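Long-range contacts in neuraminidase (Influenza A virus, PDB 4GDI), which is predicted to remove terminal sialic acids from glycoconjugates as a homotetrameric, neuraminidase-like beta-propeller, although its putative active site has diverged: residues F7-A11 with F106-K110; P32-G36 with S63-H67; L40-V46 with I353-T358; N207-T212 with P223-K229; G322-P326 with I337-L341. All blocks are in the same frame, centred on the assembly; numbering follows the deposited sequence.

Contact 1 (F7-A11 with F106-K110); sequences FYWRA and FDGLK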
# COMPACT_ATOMS: atom_id res chain seq x y z
N PHE A 7 4.47 11.67 -26.58
CA PHE A 7 3.98 11.70 -25.21
C PHE A 7 2.53 11.22 -25.07
O PHE A 7 2.20 10.48 -24.13
CB PHE A 7 4.12 13.10 -24.62
CG PHE A 7 5.29 13.25 -23.69
CD1 PHE A 7 5.16 12.95 -22.35
CD2 PHE A 7 6.52 13.69 -24.16
CE1 PHE A 7 6.23 13.08 -21.48
CE2 PHE A 7 7.60 13.82 -23.30
CZ PHE A 7 7.45 13.52 -21.96
N TYR A 8 1.66 11.63 -25.99
CA TYR A 8 0.30 11.12 -25.99
C TYR A 8 0.32 9.75 -26.61
O TYR A 8 1.07 9.48 -27.55
CB TYR A 8 -0.67 12.03 -26.75
CG TYR A 8 -0.97 13.32 -26.02
CD1 TYR A 8 -1.58 13.31 -24.78
CD2 TYR A 8 -0.65 14.55 -26.59
CE1 TYR A 8 -1.86 14.49 -24.11
CE2 TYR A 8 -0.93 15.73 -25.93
CZ TYR A 8 -1.52 15.70 -24.69
OH TYR A 8 -1.80 16.86 -24.02
N TRP A 9 -0.49 8.86 -26.07
CA TRP A 9 -0.51 7.50 -26.55
C TRP A 9 -1.24 7.42 -27.88
O TRP A 9 -2.15 8.19 -28.14
CB TRP A 9 -1.21 6.61 -25.53
CG TRP A 9 -1.34 5.21 -25.96
CD1 TRP A 9 -0.40 4.24 -25.85
CD2 TRP A 9 -2.49 4.60 -26.56
NE1 TRP A 9 -0.89 3.06 -26.34
CE2 TRP A 9 -2.17 3.25 -26.78
CE3 TRP A 9 -3.76 5.06 -26.92
CZ2 TRP A 9 -3.07 2.34 -27.36
CZ3 TRP A 9 -4.66 4.17 -27.49
CH2 TRP A 9 -4.31 2.82 -27.70
N ARG A 10 -0.82 6.47 -28.71
CA ARG A 10 -1.65 6.04 -29.82
C ARG A 10 -1.37 4.57 -30.05
O ARG A 10 -0.30 4.08 -29.70
CB ARG A 10 -1.37 6.86 -31.08
CG ARG A 10 -0.03 6.59 -31.71
CD ARG A 10 0.47 7.82 -32.46
NE ARG A 10 0.71 8.93 -31.53
CZ ARG A 10 1.89 9.50 -31.30
NH1 ARG A 10 2.99 9.10 -31.93
NH2 ARG A 10 1.97 10.50 -30.43
N ALA A 11 -2.32 3.87 -30.65
CA ALA A 11 -2.19 2.45 -30.92
C ALA A 11 -0.97 2.18 -31.80
O ALA A 11 -0.56 3.02 -32.58
CB ALA A 11 -3.43 1.94 -31.60
N PHE A 106 -6.99 6.68 -20.34
CA PHE A 106 -5.70 7.34 -20.13
C PHE A 106 -5.11 7.75 -21.46
O PHE A 106 -4.98 6.93 -22.37
CB PHE A 106 -4.75 6.36 -19.42
CG PHE A 106 -3.51 7.01 -18.86
CD1 PHE A 106 -3.58 7.77 -17.70
CD2 PHE A 106 -2.28 6.83 -19.49
CE1 PHE A 106 -2.43 8.35 -17.17
CE2 PHE A 106 -1.13 7.42 -18.97
CZ PHE A 106 -1.21 8.19 -17.81
N ASP A 107 -4.72 9.02 -21.59
CA ASP A 107 -4.26 9.52 -22.88
C ASP A 107 -2.74 9.50 -23.06
O ASP A 107 -2.22 9.94 -24.09
CB ASP A 107 -4.80 10.93 -23.15
CG ASP A 107 -4.20 12.00 -22.22
OD1 ASP A 107 -3.29 11.69 -21.42
OD2 ASP A 107 -4.66 13.16 -22.31
N GLY A 108 -2.03 8.99 -22.05
CA GLY A 108 -0.58 8.97 -22.07
C GLY A 108 -0.02 9.89 -20.99
O GLY A 108 1.04 9.62 -20.44
N LEU A 109 -0.75 10.96 -20.69
CA LEU A 109 -0.39 11.88 -19.61
C LEU A 109 -1.29 11.77 -18.40
O LEU A 109 -0.82 11.67 -17.26
CB LEU A 109 -0.43 13.32 -20.12
CG LEU A 109 0.83 13.78 -20.85
CD1 LEU A 109 1.34 12.70 -21.79
CD2 LEU A 109 0.57 15.06 -21.60
N LYS A 110 -2.60 11.83 -18.63
CA LYS A 110 -3.55 11.86 -17.54
C LYS A 110 -4.80 11.01 -17.82
O LYS A 110 -5.10 10.69 -18.96
CB LYS A 110 -3.97 13.29 -17.26
CG LYS A 110 -2.84 14.21 -16.85
CD LYS A 110 -2.34 13.91 -15.45
CE LYS A 110 -1.34 14.96 -14.98
NZ LYS A 110 -0.95 14.75 -13.56
O HOH W 1 -3.69 9.80 -26.54
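The main-chain N-H of W9 donates to D107 O at 2.8 Å, almost straight (170° at the hydrogen), but it stands above the carbonyl plane rather than on a lone pair. A water donates to the same D107 O and to W9 O, a second path between the loops. The Y8 ring lies alongside D107, with D107 O in the ring plane at its edge and the carboxylate turned 72° against the ring. L109 crosses Y8 at about a right angle, its CD2 lying 3.5 Å from Y8 CE1, while its other branch reaches the poorly ordered F7. One shell out, D107 OD1 accepts from L109 N (2.7 Å) and K110 N (2.9 Å) on opposite faces of the carboxylate, the first closing an Asx turn, the second extending it to an Asx motif. D107 OD2 is hydrogen-bonded to Y129 OH on strand 124-129. With the carboxylate engaged on its own blade of the propeller, the N-terminal loop is held through carbonyl and apolar contacts, not by charge pairing across the contact.

Contact 2 (P32-G36 with S63-H67); sequences PELPG and SANQH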
# COMPACT_ATOMS: atom_id res chain seq x y z
N PRO A 32 -19.78 -19.92 -2.70
CA PRO A 32 -20.97 -19.23 -2.17
C PRO A 32 -20.66 -18.22 -1.07
O PRO A 32 -21.54 -17.44 -0.69
CB PRO A 32 -21.83 -20.37 -1.62
CG PRO A 32 -20.84 -21.44 -1.26
CD PRO A 32 -19.76 -21.34 -2.32
N GLU A 33 -19.44 -18.22 -0.56
CA GLU A 33 -19.04 -17.22 0.43
C GLU A 33 -18.01 -16.22 -0.13
O GLU A 33 -17.29 -16.51 -1.08
CB GLU A 33 -18.51 -17.91 1.68
CG GLU A 33 -19.58 -18.67 2.45
CD GLU A 33 -19.07 -19.29 3.74
OE1 GLU A 33 -17.89 -19.67 3.80
OE2 GLU A 33 -19.87 -19.38 4.70
N LEU A 34 -17.97 -15.03 0.46
CA LEU A 34 -16.93 -14.07 0.14
C LEU A 34 -16.43 -13.41 1.42
O LEU A 34 -17.12 -13.39 2.43
CB LEU A 34 -17.41 -13.02 -0.87
CG LEU A 34 -18.82 -12.45 -0.80
CD1 LEU A 34 -19.24 -12.11 0.62
CD2 LEU A 34 -18.89 -11.21 -1.68
N PRO A 35 -15.21 -12.88 1.38
CA PRO A 35 -14.64 -12.25 2.57
C PRO A 35 -15.34 -10.94 2.89
O PRO A 35 -16.00 -10.38 2.02
CB PRO A 35 -13.17 -12.02 2.18
CG PRO A 35 -13.16 -11.98 0.69
CD PRO A 35 -14.27 -12.90 0.24
N GLY A 36 -15.22 -10.48 4.13
CA GLY A 36 -15.81 -9.21 4.54
C GLY A 36 -15.03 -8.03 4.00
O GLY A 36 -13.86 -8.16 3.64
N SER A 63 -19.44 -6.09 1.72
CA SER A 63 -19.75 -7.35 2.39
C SER A 63 -19.45 -7.33 3.88
O SER A 63 -18.45 -6.75 4.33
CB SER A 63 -18.95 -8.48 1.75
OG SER A 63 -17.56 -8.24 1.93
N ALA A 64 -20.30 -8.00 4.64
CA ALA A 64 -20.08 -8.21 6.07
C ALA A 64 -20.73 -9.54 6.50
O ALA A 64 -21.94 -9.73 6.33
CB ALA A 64 -20.66 -7.06 6.86
N ASN A 65 -19.92 -10.46 7.02
CA ASN A 65 -20.41 -11.78 7.42
C ASN A 65 -21.41 -12.35 6.41
O ASN A 65 -22.50 -12.79 6.79
CB ASN A 65 -21.09 -11.71 8.79
CG ASN A 65 -20.22 -11.04 9.83
OD1 ASN A 65 -19.17 -11.57 10.21
ND2 ASN A 65 -20.65 -9.88 10.31
N GLN A 66 -21.03 -12.31 5.14
CA GLN A 66 -21.82 -12.92 4.06
C GLN A 66 -23.04 -12.10 3.62
O GLN A 66 -23.65 -12.40 2.58
CB GLN A 66 -22.24 -14.35 4.41
CG GLN A 66 -21.07 -15.26 4.74
CD GLN A 66 -19.93 -15.12 3.73
OE1 GLN A 66 -20.15 -15.14 2.52
NE2 GLN A 66 -18.72 -14.95 4.23
N HIS A 67 -23.39 -11.07 4.38
CA HIS A 67 -24.48 -10.19 3.98
C HIS A 67 -23.96 -8.80 3.65
O HIS A 67 -22.76 -8.55 3.70
CB HIS A 67 -25.56 -10.14 5.07
CG HIS A 67 -26.07 -11.50 5.45
ND1 HIS A 67 -25.52 -12.24 6.47
CD2 HIS A 67 -27.05 -12.26 4.91
CE1 HIS A 67 -26.15 -13.39 6.56
NE2 HIS A 67 -27.09 -13.43 5.63
O HOH W 2 -18.50 -11.44 4.05
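The amide of Q66 lies between E33 and L34: E33 CB sits over one face, 3.3 Å from Q66 OE1, and L34 CD1 lies on the other side, beside that same oxygen. Q66 belongs to a type I' beta turn, A64 to H67, that joins strands 53-64 and 67-68 in a beta hairpin of the propeller. At the amide edge, L34 N donates to Q66 OE1 at 3.0 Å, in the carbonyl plane. The amide returns the bond from Q66 NE2 to L34 O (2.9 Å), less ideally, since the acceptor is tilted 28° out of the amide plane. The Q66 chain bends at chi2 (-46°), which brings the amide back against the 32-36 loop. A water adds a link, donating to L34 O and accepting from Q66 N. The contact forms part of a subunit interface: E33 OE1 is hydrogen-bonded to N70 N of a second subunit. Deeper in, S63 CB meets L34 CD1, and S63 OG donates to P35 O at 2.6 Å, on a lone pair.

Contact 3 (L40-V46 with I353-T358); sequences LSRRAYV and IQELST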
# COMPACT_ATOMS: atom_id res chain seq x y z
N LEU A 40 -18.63 -4.48 -3.43
CA LEU A 40 -19.39 -5.13 -4.47
C LEU A 40 -19.60 -4.20 -5.66
O LEU A 40 -19.99 -3.04 -5.49
CB LEU A 40 -20.75 -5.57 -3.92
CG LEU A 40 -20.64 -6.58 -2.76
CD1 LEU A 40 -22.01 -6.94 -2.28
CD2 LEU A 40 -19.87 -7.81 -3.20
N SER A 41 -19.37 -4.73 -6.85
CA SER A 41 -19.29 -3.88 -8.04
C SER A 41 -20.30 -4.22 -9.13
O SER A 41 -20.70 -5.37 -9.30
CB SER A 41 -17.88 -3.95 -8.62
OG SER A 41 -17.48 -5.29 -8.86
N ARG A 42 -20.68 -3.20 -9.87
CA ARG A 42 -21.48 -3.40 -11.06
C ARG A 42 -21.05 -2.39 -12.09
O ARG A 42 -20.39 -1.41 -11.76
CB ARG A 42 -22.98 -3.27 -10.75
CG ARG A 42 -23.44 -1.95 -10.16
CD ARG A 42 -24.95 -2.02 -9.84
NE ARG A 42 -25.42 -0.89 -9.05
CZ ARG A 42 -26.51 -0.91 -8.29
NH1 ARG A 42 -27.25 -2.01 -8.19
NH2 ARG A 42 -26.86 0.17 -7.61
N ARG A 43 -21.41 -2.66 -13.34
CA ARG A 43 -21.09 -1.80 -14.47
C ARG A 43 -19.58 -1.62 -14.56
O ARG A 43 -19.08 -0.56 -14.93
CB ARG A 43 -21.85 -0.47 -14.36
CG ARG A 43 -23.36 -0.71 -14.25
CD ARG A 43 -24.23 0.45 -14.72
NE ARG A 43 -24.48 1.42 -13.65
CZ ARG A 43 -25.34 1.25 -12.65
NH1 ARG A 43 -26.06 0.13 -12.55
NH2 ARG A 43 -25.49 2.21 -11.74
N ALA A 44 -18.86 -2.70 -14.27
CA ALA A 44 -17.41 -2.67 -14.26
C ALA A 44 -16.84 -2.81 -15.67
O ALA A 44 -17.49 -3.32 -16.59
CB ALA A 44 -16.84 -3.75 -13.35
N TYR A 45 -15.61 -2.32 -15.82
CA TYR A 45 -14.87 -2.45 -17.07
C TYR A 45 -13.39 -2.22 -16.77
O TYR A 45 -13.03 -1.84 -15.66
CB TYR A 45 -15.38 -1.46 -18.14
CG TYR A 45 -15.31 0.00 -17.71
CD1 TYR A 45 -16.34 0.57 -16.98
CD2 TYR A 45 -14.22 0.79 -18.05
CE1 TYR A 45 -16.29 1.90 -16.58
CE2 TYR A 45 -14.16 2.14 -17.67
CZ TYR A 45 -15.21 2.68 -16.94
OH TYR A 45 -15.17 3.98 -16.54
N VAL A 46 -12.54 -2.43 -17.77
CA VAL A 46 -11.12 -2.34 -17.55
C VAL A 46 -10.52 -1.23 -18.40
O VAL A 46 -10.95 -1.01 -19.53
CB VAL A 46 -10.41 -3.68 -17.91
CG1 VAL A 46 -8.89 -3.50 -17.81
CG2 VAL A 46 -10.89 -4.82 -17.01
N ILE A 353 -23.43 -12.03 -7.55
CA ILE A 353 -22.39 -11.02 -7.73
C ILE A 353 -21.74 -11.28 -9.08
O ILE A 353 -21.85 -12.37 -9.63
CB ILE A 353 -21.30 -11.09 -6.62
CG1 ILE A 353 -20.62 -12.45 -6.62
CG2 ILE A 353 -21.91 -10.82 -5.25
CD1 ILE A 353 -19.42 -12.52 -5.71
N GLN A 354 -21.08 -10.26 -9.62
CA GLN A 354 -20.27 -10.47 -10.81
C GLN A 354 -18.82 -10.08 -10.56
O GLN A 354 -18.52 -9.08 -9.91
CB GLN A 354 -20.82 -9.70 -12.01
CG GLN A 354 -21.17 -8.27 -11.74
CD GLN A 354 -22.58 -8.14 -11.23
OE1 GLN A 354 -23.42 -9.00 -11.48
NE2 GLN A 354 -22.85 -7.06 -10.50
N GLU A 355 -17.93 -10.91 -11.09
CA GLU A 355 -16.51 -10.65 -11.04
C GLU A 355 -15.97 -10.60 -12.48
O GLU A 355 -16.37 -11.40 -13.33
CB GLU A 355 -15.82 -11.76 -10.24
CG GLU A 355 -15.80 -11.49 -8.74
CD GLU A 355 -14.93 -10.30 -8.39
OE1 GLU A 355 -13.80 -10.22 -8.92
OE2 GLU A 355 -15.39 -9.43 -7.61
N LEU A 356 -15.10 -9.64 -12.76
CA LEU A 356 -14.57 -9.49 -14.11
C LEU A 356 -13.41 -10.44 -14.30
O LEU A 356 -12.51 -10.51 -13.47
CB LEU A 356 -14.07 -8.06 -14.36
CG LEU A 356 -15.04 -6.93 -14.67
CD1 LEU A 356 -14.26 -5.74 -15.25
CD2 LEU A 356 -16.16 -7.37 -15.63
N SER A 357 -13.44 -11.18 -15.39
CA SER A 357 -12.25 -11.83 -15.89
C SER A 357 -11.80 -11.09 -17.15
O SER A 357 -12.57 -10.32 -17.75
CB SER A 357 -12.54 -13.29 -16.21
OG SER A 357 -13.38 -13.35 -17.35
N THR A 358 -10.57 -11.32 -17.57
CA THR A 358 -10.05 -10.66 -18.76
C THR A 358 -9.33 -11.68 -19.63
O THR A 358 -8.72 -12.62 -19.11
CB THR A 358 -9.06 -9.53 -18.43
OG1 THR A 358 -7.96 -10.05 -17.67
CG2 THR A 358 -9.70 -8.42 -17.64
O HOH W 3 -17.69 -6.75 -11.56
O HOH W 4 -21.01 -7.85 -7.87
O HOH W 5 -18.56 -7.75 -6.92
O HOH W 6 -16.04 -6.55 -6.42
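L40 opens the contact by laying CD2 across I353 CG2 at 4.2 Å, the two side chains meeting at about a right angle. At S41 the chemistry turns polar: its O accepts from Q354 NE2 at 3.0 Å (159° at the hydrogen), with the donor in the carbonyl plane. Q354 reaches it because its chain bends at chi2. Waters bridge the same two residues: one donates to S41 O and accepts from Q354 N, another joins S41 OG to Q354 O. R42 adds its CB, 3.8 Å from Q354 NE2, and sends its guanidinium away to a salt bridge with E74. Before the corner at R43, strand 40-42 runs at 76° to strand 353-358; beyond it, strand 44-46 runs within 13° of parallel, its axis 8.1 Å off. There the contact is apolar: A44 CB rests on L356 CD1 at 3.8 Å, and V46 CG2 touches both L356 CD1 and T358 CG2 (3.8 Å). Two sheets pack without sharing backbone bonds, as adjacent beta-propeller blades do.

Contact 4 (N207-T212 with P223-K229); sequences NLIKCT and PLLRFTK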
# COMPACT_ATOMS: atom_id res chain seq x y z
N ASN A 207 -5.80 4.92 -36.55
CA ASN A 207 -6.60 6.16 -36.54
C ASN A 207 -8.13 6.03 -36.72
O ASN A 207 -8.83 7.02 -36.95
CB ASN A 207 -6.02 7.14 -37.56
CG ASN A 207 -4.62 7.61 -37.19
OD1 ASN A 207 -4.44 8.57 -36.44
ND2 ASN A 207 -3.61 6.91 -37.70
N LEU A 208 -8.65 4.81 -36.58
CA LEU A 208 -10.10 4.57 -36.59
C LEU A 208 -10.56 4.16 -35.21
O LEU A 208 -9.79 3.57 -34.44
CB LEU A 208 -10.45 3.44 -37.55
CG LEU A 208 -10.22 3.73 -39.03
CD1 LEU A 208 -10.60 2.52 -39.86
CD2 LEU A 208 -11.02 4.94 -39.44
N ILE A 209 -11.81 4.46 -34.89
CA ILE A 209 -12.40 4.00 -33.65
C ILE A 209 -13.52 3.07 -34.09
O ILE A 209 -14.31 3.41 -34.95
CB ILE A 209 -12.97 5.16 -32.80
CG1 ILE A 209 -11.90 6.22 -32.47
CG2 ILE A 209 -13.58 4.62 -31.48
CD1 ILE A 209 -11.56 7.16 -33.63
N LYS A 210 -13.56 1.87 -33.51
CA LYS A 210 -14.58 0.91 -33.83
C LYS A 210 -15.28 0.49 -32.55
O LYS A 210 -14.60 0.14 -31.58
CB LYS A 210 -13.94 -0.29 -34.51
CG LYS A 210 -13.39 0.06 -35.89
CD LYS A 210 -12.72 -1.11 -36.54
CE LYS A 210 -11.91 -0.67 -37.75
NZ LYS A 210 -11.16 -1.85 -38.27
N CYS A 211 -16.61 0.53 -32.55
CA CYS A 211 -17.39 0.25 -31.35
C CYS A 211 -18.51 -0.75 -31.64
O CYS A 211 -19.08 -0.76 -32.74
CB CYS A 211 -18.05 1.53 -30.83
SG CYS A 211 -16.97 2.90 -30.51
N THR A 212 -18.83 -1.57 -30.66
CA THR A 212 -19.98 -2.43 -30.76
C THR A 212 -21.03 -1.91 -29.81
O THR A 212 -20.71 -1.55 -28.68
CB THR A 212 -19.69 -3.87 -30.37
OG1 THR A 212 -18.64 -4.38 -31.20
CG2 THR A 212 -20.96 -4.74 -30.58
N PRO A 223 -25.47 -3.77 -33.45
CA PRO A 223 -25.04 -2.75 -34.42
C PRO A 223 -23.58 -2.35 -34.18
O PRO A 223 -23.08 -2.40 -33.04
CB PRO A 223 -25.97 -1.58 -34.14
CG PRO A 223 -26.34 -1.73 -32.70
CD PRO A 223 -26.37 -3.21 -32.42
N LEU A 224 -22.91 -1.94 -35.24
CA LEU A 224 -21.50 -1.57 -35.17
C LEU A 224 -21.26 -0.17 -35.64
O LEU A 224 -21.90 0.31 -36.58
CB LEU A 224 -20.67 -2.52 -36.03
CG LEU A 224 -20.82 -3.98 -35.63
CD1 LEU A 224 -20.14 -4.87 -36.64
CD2 LEU A 224 -20.23 -4.20 -34.23
N LEU A 225 -20.32 0.50 -34.99
CA LEU A 225 -20.00 1.86 -35.36
C LEU A 225 -18.51 1.93 -35.72
O LEU A 225 -17.68 1.36 -35.03
CB LEU A 225 -20.32 2.81 -34.21
CG LEU A 225 -19.84 4.25 -34.30
CD1 LEU A 225 -20.57 5.05 -35.37
CD2 LEU A 225 -19.96 4.91 -32.92
N ARG A 226 -18.21 2.60 -36.83
CA ARG A 226 -16.84 2.88 -37.22
C ARG A 226 -16.75 4.37 -37.42
O ARG A 226 -17.57 4.94 -38.14
CB ARG A 226 -16.50 2.19 -38.54
CG ARG A 226 -16.61 0.68 -38.51
CD ARG A 226 -16.90 0.13 -39.90
NE ARG A 226 -17.01 -1.32 -39.91
CZ ARG A 226 -17.38 -2.03 -40.96
NH1 ARG A 226 -17.72 -1.42 -42.09
NH2 ARG A 226 -17.43 -3.35 -40.88
N PHE A 227 -15.78 5.01 -36.79
CA PHE A 227 -15.62 6.44 -36.99
C PHE A 227 -14.16 6.89 -36.93
O PHE A 227 -13.30 6.15 -36.48
CB PHE A 227 -16.52 7.24 -36.02
CG PHE A 227 -16.11 7.20 -34.57
CD1 PHE A 227 -15.27 8.18 -34.05
CD2 PHE A 227 -16.64 6.25 -33.70
CE1 PHE A 227 -14.93 8.18 -32.71
CE2 PHE A 227 -16.31 6.26 -32.35
CZ PHE A 227 -15.46 7.23 -31.85
N THR A 228 -13.91 8.08 -37.46
CA THR A 228 -12.57 8.64 -37.55
C THR A 228 -12.34 9.71 -36.49
O THR A 228 -13.28 10.15 -35.80
CB THR A 228 -12.31 9.29 -38.92
OG1 THR A 228 -13.07 10.50 -39.03
CG2 THR A 228 -12.69 8.34 -40.08
N LYS A 229 -11.09 10.13 -36.37
CA LYS A 229 -10.72 11.25 -35.52
C LYS A 229 -11.48 12.52 -35.90
O LYS A 229 -11.59 13.42 -35.09
CB LYS A 229 -9.22 11.54 -35.63
CG LYS A 229 -8.36 10.80 -34.64
CD LYS A 229 -6.94 11.35 -34.68
CE LYS A 229 -6.73 12.45 -33.63
NZ LYS A 229 -5.50 13.23 -33.89
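I209 lies over one face of the F227 ring, its CB 3.5 Å from the ring centroid and 17° off the normal, a CH-pi contact. I209 CG2 presses closest, 3.2 Å from F227 CZ, which makes the fit tight. The ring comes under I209 because F227 CG lies between its own backbone N and carbonyl carbon (chi1 71°). C211 SG approaches the same ring at its edge, 3.9 Å from F227 CE2, and is disulfide-bonded to C202. These side chains share one face of an antiparallel beta hairpin, the two middle strands of a four-stranded propeller blade; the connection between them carries the calcium ligands N215 and D219. I209 and F227 form one hydrogen-bonded pair, with I209 N to F227 O at 2.8 Å, and C211 and L225 form the next. On the other face K210 and R226 come no nearer than their CG atoms, 4.2 Å apart, and make salt bridges with E274 and D273 respectively. T212 lies alongside L224, its OG1 hydrogen-bonded to I271 N.

Contact 5 (G322-P326 with I337-L341); sequences GFFQP and ICFWL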
# COMPACT_ATOMS: atom_id res chain seq x y z
N GLY A 322 -16.72 -6.51 -22.93
CA GLY A 322 -16.31 -5.41 -23.79
C GLY A 322 -14.81 -5.31 -23.91
O GLY A 322 -14.08 -6.04 -23.23
N PHE A 323 -14.36 -4.41 -24.77
CA PHE A 323 -12.95 -4.31 -25.10
C PHE A 323 -12.14 -3.53 -24.09
O PHE A 323 -12.64 -2.60 -23.45
CB PHE A 323 -12.77 -3.57 -26.43
CG PHE A 323 -13.34 -4.28 -27.61
CD1 PHE A 323 -12.80 -5.47 -28.05
CD2 PHE A 323 -14.38 -3.71 -28.33
CE1 PHE A 323 -13.31 -6.11 -29.15
CE2 PHE A 323 -14.90 -4.33 -29.43
CZ PHE A 323 -14.35 -5.53 -29.85
N PHE A 324 -10.86 -3.88 -23.97
CA PHE A 324 -9.85 -2.93 -23.51
C PHE A 324 -8.55 -3.18 -24.25
O PHE A 324 -8.33 -4.27 -24.80
CB PHE A 324 -9.64 -2.98 -21.99
CG PHE A 324 -8.90 -4.21 -21.50
CD1 PHE A 324 -9.57 -5.38 -21.19
CD2 PHE A 324 -7.53 -4.16 -21.28
CE1 PHE A 324 -8.89 -6.49 -20.70
CE2 PHE A 324 -6.83 -5.26 -20.80
CZ PHE A 324 -7.51 -6.43 -20.50
N GLN A 325 -7.69 -2.17 -24.29
CA GLN A 325 -6.42 -2.30 -25.00
C GLN A 325 -5.25 -2.02 -24.08
O GLN A 325 -5.18 -0.96 -23.45
CB GLN A 325 -6.36 -1.35 -26.20
CG GLN A 325 -7.31 -1.71 -27.34
CD GLN A 325 -7.24 -0.69 -28.46
OE1 GLN A 325 -7.67 0.46 -28.30
NE2 GLN A 325 -6.68 -1.09 -29.58
N PRO A 326 -4.31 -2.98 -24.00
CA PRO A 326 -3.04 -2.71 -23.31
C PRO A 326 -2.36 -1.54 -23.99
O PRO A 326 -2.45 -1.43 -25.21
CB PRO A 326 -2.23 -3.99 -23.54
CG PRO A 326 -3.23 -5.04 -23.94
CD PRO A 326 -4.35 -4.31 -24.61
N ILE A 337 -5.24 -6.71 -28.43
CA ILE A 337 -6.64 -6.45 -28.12
C ILE A 337 -7.08 -7.44 -27.05
O ILE A 337 -6.71 -8.63 -27.08
CB ILE A 337 -7.55 -6.54 -29.38
CG1 ILE A 337 -9.00 -6.17 -29.05
CG2 ILE A 337 -7.50 -7.92 -30.01
CD1 ILE A 337 -9.16 -4.75 -28.55
N CYS A 338 -7.85 -6.96 -26.08
CA CYS A 338 -8.31 -7.81 -24.99
C CYS A 338 -9.78 -7.55 -24.77
O CYS A 338 -10.34 -6.58 -25.28
CB CYS A 338 -7.53 -7.51 -23.70
SG CYS A 338 -5.72 -7.63 -23.77
N PHE A 339 -10.43 -8.42 -24.00
CA PHE A 339 -11.78 -8.10 -23.58
C PHE A 339 -11.96 -8.44 -22.12
O PHE A 339 -11.21 -9.25 -21.56
CB PHE A 339 -12.83 -8.78 -24.46
CG PHE A 339 -12.83 -10.30 -24.39
CD1 PHE A 339 -13.59 -10.96 -23.44
CD2 PHE A 339 -12.10 -11.05 -25.29
CE1 PHE A 339 -13.59 -12.35 -23.38
CE2 PHE A 339 -12.10 -12.44 -25.24
CZ PHE A 339 -12.85 -13.08 -24.28
N TRP A 340 -12.92 -7.79 -21.48
CA TRP A 340 -13.30 -8.13 -20.12
C TRP A 340 -14.66 -8.82 -20.19
O TRP A 340 -15.44 -8.60 -21.13
CB TRP A 340 -13.32 -6.89 -19.21
CG TRP A 340 -14.10 -5.69 -19.76
CD1 TRP A 340 -13.58 -4.60 -20.39
CD2 TRP A 340 -15.52 -5.50 -19.73
NE1 TRP A 340 -14.59 -3.73 -20.75
CE2 TRP A 340 -15.79 -4.27 -20.35
CE3 TRP A 340 -16.59 -6.25 -19.23
CZ2 TRP A 340 -17.08 -3.77 -20.49
CZ3 TRP A 340 -17.86 -5.75 -19.37
CH2 TRP A 340 -18.10 -4.53 -19.99
N LEU A 341 -14.95 -9.64 -19.19
CA LEU A 341 -16.18 -10.43 -19.17
C LEU A 341 -16.64 -10.69 -17.73
O LEU A 341 -15.86 -11.14 -16.90
CB LEU A 341 -15.93 -11.76 -19.89
CG LEU A 341 -16.96 -12.87 -19.70
CD1 LEU A 341 -18.23 -12.52 -20.42
CD2 LEU A 341 -16.38 -14.17 -20.23
O HOH W 7 -13.05 -1.17 -21.19
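W340 N donates to G322 O at 2.7 Å, nearly on the line of the C=O bond and with 161° at the hydrogen. The bond back, from G322 N to W340 O, makes this a hydrogen-bonded antiparallel pair. The indole of W340 folds over that glycine: G322 N stands 3.4 Å above the ring plane, over its centre, and G322 CA makes a CH-pi contact with the five-membered ring. With no side chain on G322, the indole lies directly on its backbone. A water accepts from W340 NE1 (3.0 Å) and donates to F323 O, which, with the glycine backbone under its face, would limit the indole's rotation. F324 and C338 form the next hydrogen-bonded pair. On the W340 side of the sheet C338 CB lies over the F324 ring, 3.5 Å from its centroid and 20° off the normal, while C338 SG meets the ring obliquely and P326 CG at 3.6 Å; the sulfur is bonded to C360. On the opposite face F323 CD1 meets I337 CD1 at 3.7 Å, with C338 O in the plane of the F323 ring at its edge. F323 and F339 also meet F270 there, while F324 and W340 pack on V46 of strand 44-48. Such a buried antiparallel pair, with aromatic side chains reaching the neighbouring blade, is consistent with the inner part of a propeller blade.

Contacts 3 and 5 are the buried ones, while contacts 1, 2 and 4 are only partly buried. Contacts 4 and 5 each join strands within one sheet, so backbone pairs carry them and side chains sort onto two faces; contact 3 instead joins different sheets, through one side-chain amide bond, bridging waters and aliphatic branches. Contacts 1 and 2 each hold a loop against a turn, the first by a backbone-to-backbone bond, the second by direct bonds from side chains to backbone. Strands 338-346 and 352-362 are neighbours in one sheet, which unites contact 5 with contact 3. L34 packs on L40 and I353, linking contacts 2 and 3, whereas contacts 2 and 4 lie on opposite sides of the chain's centre.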